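VIN1 (Oscarella pearsei, PDB 6BFI) is a sponge vinculin homolog that binds actin filaments and may play a role in cell-cell adhesion. Local coordinates at residues V3-K8 with L770-T775. Residues are numbered along the deposited sequence; the frame is centred on the assembly and turned at random.
Sequences VKFHTK and LKILAT
Ile772 and Leu773, side by side on helix 763-778, receive Phe5 and Val3 of the irregular segment 3-8 in a wholly apolar contact without a hydrogen bond across it. Ile772 offers its branch methyl: Ile772 CG2 stands anti to the backbone N and lies 4.1 Å from Phe5 CE2, approaching the ring obliquely. Leu773 does more. Its CG lies anti to the carbonyl carbon (chi1 -67°), which helps bring the end of the side chain nearer to segment 3-8. Leu773 CD2 meets the edge of the Phe5 ring near its plane, 3.6 Å from Phe5 CZ. That same methyl also touches Val3, whose CG1 comes within 3.7 Å of Leu773 CD2, so one carbon serves both partners. Cutting Leu773 back to an alanine would probably deprive the Phe5 edge and Val3 CG1 of their shared methyl, opening a gap against the helix. Farther on, Thr775 OG1 donates a hydrogen bond to Lys771 O (2.8 Å), which also accepts from Thr775 N on the opposite face of its carbonyl plane. The contact sets the chain's start against helix 763-778 of this largely helical vinculin-family protein: Val3 and Ile772 both reach Ile14 of helix 8-32, Val3 also touches helix 102-145, and Leu773 packs on Met795 and Asn799 of helix 786-817.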
ATOM      1  N   VAL A   3      -8.409 -21.807  15.733  1.00 66.05           N
ATOM      2  CA  VAL A   3      -9.372 -21.811  14.640  1.00 59.28           C
ATOM      3  C   VAL A   3      -8.802 -21.026  13.464  1.00 58.63           C
ATOM      4  O   VAL A   3      -8.081 -20.034  13.642  1.00 57.34           O
ATOM      5  CB  VAL A   3     -10.722 -21.237  15.109  1.00 54.20           C
ATOM      6  CG1 VAL A   3     -10.566 -19.801  15.600  1.00 51.08           C
ATOM      7  CG2 VAL A   3     -11.763 -21.328  13.999  1.00 51.28           C
ATOM      8  N   LYS A   4      -9.109 -21.480  12.251  1.00 58.54           N
ATOM      9  CA  LYS A   4      -8.566 -20.895  11.036  1.00 57.21           C
ATOM     10  C   LYS A   4      -9.690 -20.424  10.123  1.00 53.00           C
ATOM     11  O   LYS A   4     -10.772 -21.018  10.080  1.00 52.32           O
ATOM     12  CB  LYS A   4      -7.680 -21.901  10.286  1.00 57.03           C
ATOM     13  CG  LYS A   4      -6.467 -22.380  11.068  1.00 57.43           C
ATOM     14  CD  LYS A   4      -5.496 -21.243  11.329  1.00 57.98           C
ATOM     15  CE  LYS A   4      -4.260 -21.732  12.065  1.00 64.10           C
ATOM     16  NZ  LYS A   4      -3.255 -20.643  12.237  1.00 67.31           N
ATOM     17  N   PHE A   5      -9.419 -19.336   9.389  1.00 53.15           N
ATOM     18  CA  PHE A   5     -10.350 -18.841   8.380  1.00 55.90           C
ATOM     19  C   PHE A   5      -9.614 -18.203   7.208  1.00 58.70           C
ATOM     20  O   PHE A   5     -10.118 -17.249   6.606  1.00 62.11           O
ATOM     21  CB  PHE A   5     -11.350 -17.837   8.973  1.00 57.48           C
ATOM     22  CG  PHE A   5     -10.972 -17.331  10.335  1.00 53.89           C
ATOM     23  CD1 PHE A   5      -9.927 -16.433  10.494  1.00 54.67           C
ATOM     24  CD2 PHE A   5     -11.671 -17.745  11.456  1.00 51.33           C
ATOM     25  CE1 PHE A   5      -9.582 -15.962  11.751  1.00 55.38           C
ATOM     26  CE2 PHE A   5     -11.333 -17.280  12.714  1.00 52.30           C
ATOM     27  CZ  PHE A   5     -10.288 -16.388  12.862  1.00 55.28           C
ATOM     28  N   HIS A   6      -8.428 -18.715   6.873  1.00 61.93           N
ATOM     29  CA  HIS A   6      -7.643 -18.220   5.748  1.00 62.36           C
ATOM     30  C   HIS A   6      -8.150 -18.730   4.406  1.00 57.97           C
ATOM     31  O   HIS A   6      -7.556 -18.402   3.373  1.00 59.58           O
ATOM     32  CB  HIS A   6      -6.172 -18.610   5.923  1.00 63.87           C
ATOM     33  CG  HIS A   6      -5.954 -20.083   6.087  1.00 67.35           C
ATOM     34  ND1 HIS A   6      -5.471 -20.881   5.071  1.00 66.86           N
ATOM     35  CD2 HIS A   6      -6.158 -20.902   7.145  1.00 68.43           C
ATOM     36  CE1 HIS A   6      -5.383 -22.128   5.499  1.00 68.48           C
ATOM     37  NE2 HIS A   6      -5.795 -22.168   6.753  1.00 71.53           N
ATOM     38  N   THR A   7      -9.234 -19.501   4.399  1.00 58.31           N
ATOM     39  CA  THR A   7      -9.750 -20.154   3.208  1.00 58.41           C
ATOM     40  C   THR A   7     -11.255 -19.931   3.128  1.00 59.54           C
ATOM     41  O   THR A   7     -11.949 -19.975   4.149  1.00 59.96           O
ATOM     42  CB  THR A   7      -9.406 -21.656   3.239  1.00 61.58           C
ATOM     43  OG1 THR A   7      -8.104 -21.865   2.673  1.00 62.91           O
ATOM     44  CG2 THR A   7     -10.422 -22.481   2.480  1.00 66.18           C
ATOM     45  N   LYS A   8     -11.750 -19.670   1.912  1.00 59.29           N
ATOM     46  CA  LYS A   8     -13.178 -19.430   1.720  1.00 60.10           C
ATOM     47  C   LYS A   8     -14.021 -20.619   2.163  1.00 63.73           C
ATOM     48  O   LYS A   8     -15.155 -20.436   2.619  1.00 63.90           O
ATOM     49  CB  LYS A   8     -13.465 -19.094   0.257  1.00 59.40           C
ATOM     50  CG  LYS A   8     -12.891 -17.765  -0.195  1.00 64.69           C
ATOM     51  CD  LYS A   8     -13.094 -17.553  -1.688  1.00 69.43           C
ATOM     52  CE  LYS A   8     -12.574 -16.196  -2.127  1.00 62.75           C
ATOM     53  NZ  LYS A   8     -12.789 -15.974  -3.584  1.00 77.59           N
ATOM     54  N   LEU A 770     -14.352 -11.429  13.662  1.00 54.92           N
ATOM     55  CA  LEU A 770     -14.668 -10.894  14.982  1.00 52.17           C
ATOM     56  C   LEU A 770     -15.791 -11.686  15.633  1.00 51.37           C
ATOM     57  O   LEU A 770     -15.697 -12.072  16.803  1.00 56.09           O
ATOM     58  CB  LEU A 770     -15.043  -9.414  14.880  1.00 53.06           C
ATOM     59  CG  LEU A 770     -15.470  -8.745  16.190  1.00 52.68           C
ATOM     60  CD1 LEU A 770     -14.300  -8.645  17.160  1.00 53.93           C
ATOM     61  CD2 LEU A 770     -16.069  -7.375  15.929  1.00 49.67           C
ATOM     62  N   LYS A 771     -16.869 -11.940  14.886  1.00 44.23           N
ATOM     63  CA  LYS A 771     -17.977 -12.705  15.450  1.00 45.96           C
ATOM     64  C   LYS A 771     -17.547 -14.124  15.794  1.00 52.60           C
ATOM     65  O   LYS A 771     -17.884 -14.639  16.869  1.00 56.87           O
ATOM     66  CB  LYS A 771     -19.158 -12.716  14.480  1.00 52.35           C
ATOM     67  CG  LYS A 771     -19.796 -11.352  14.281  1.00 58.85           C
ATOM     68  CD  LYS A 771     -21.052 -11.446  13.437  1.00 63.31           C
ATOM     69  CE  LYS A 771     -20.743 -11.948  12.040  1.00 60.54           C
ATOM     70  NZ  LYS A 771     -21.977 -12.035  11.212  1.00 61.04           N
ATOM     71  N   ILE A 772     -16.788 -14.769  14.904  1.00 49.33           N
ATOM     72  CA  ILE A 772     -16.340 -16.134  15.178  1.00 50.91           C
ATOM     73  C   ILE A 772     -15.457 -16.169  16.422  1.00 49.61           C
ATOM     74  O   ILE A 772     -15.654 -16.992  17.326  1.00 51.46           O
ATOM     75  CB  ILE A 772     -15.616 -16.719  13.952  1.00 52.76           C
ATOM     76  CG1 ILE A 772     -16.584 -16.844  12.773  1.00 59.79           C
ATOM     77  CG2 ILE A 772     -15.002 -18.068  14.291  1.00 51.74           C
ATOM     78  CD1 ILE A 772     -15.940 -17.352  11.501  1.00 64.64           C
ATOM     79  N   LEU A 773     -14.476 -15.266  16.493  1.00 48.08           N
ATOM     80  CA  LEU A 773     -13.511 -15.301  17.586  1.00 48.72           C
ATOM     81  C   LEU A 773     -14.143 -14.908  18.912  1.00 69.11           C
ATOM     82  O   LEU A 773     -13.741 -15.421  19.964  1.00 73.61           O
ATOM     83  CB  LEU A 773     -12.326 -14.391  17.265  1.00 47.20           C
ATOM     84  CG  LEU A 773     -11.449 -14.843  16.091  1.00 53.23           C
ATOM     85  CD1 LEU A 773     -10.416 -13.778  15.734  1.00 52.84           C
ATOM     86  CD2 LEU A 773     -10.778 -16.169  16.393  1.00 49.68           C
ATOM     87  N   ALA A 774     -15.122 -13.999  18.891  1.00 61.05           N
ATOM     88  CA  ALA A 774     -15.852 -13.678  20.110  1.00 54.54           C
ATOM     89  C   ALA A 774     -16.710 -14.852  20.561  1.00 51.20           C
ATOM     90  O   ALA A 774     -16.840 -15.107  21.764  1.00 52.79           O
ATOM     91  CB  ALA A 774     -16.713 -12.437  19.898  1.00 55.01           C
ATOM     92  N   THR A 775     -17.311 -15.578  19.610  1.00 51.59           N
ATOM     93  CA  THR A 775     -18.064 -16.774  19.978  1.00 60.73           C
ATOM     94  C   THR A 775     -17.149 -17.834  20.579  1.00 61.13           C
ATOM     95  O   THR A 775     -17.542 -18.548  21.511  1.00 63.97           O
ATOM     96  CB  THR A 775     -18.807 -17.328  18.762  1.00 63.35           C
ATOM     97  OG1 THR A 775     -19.675 -16.321  18.232  1.00 64.39           O
ATOM     98  CG2 THR A 775     -19.636 -18.546  19.149  1.00 57.01           C
TER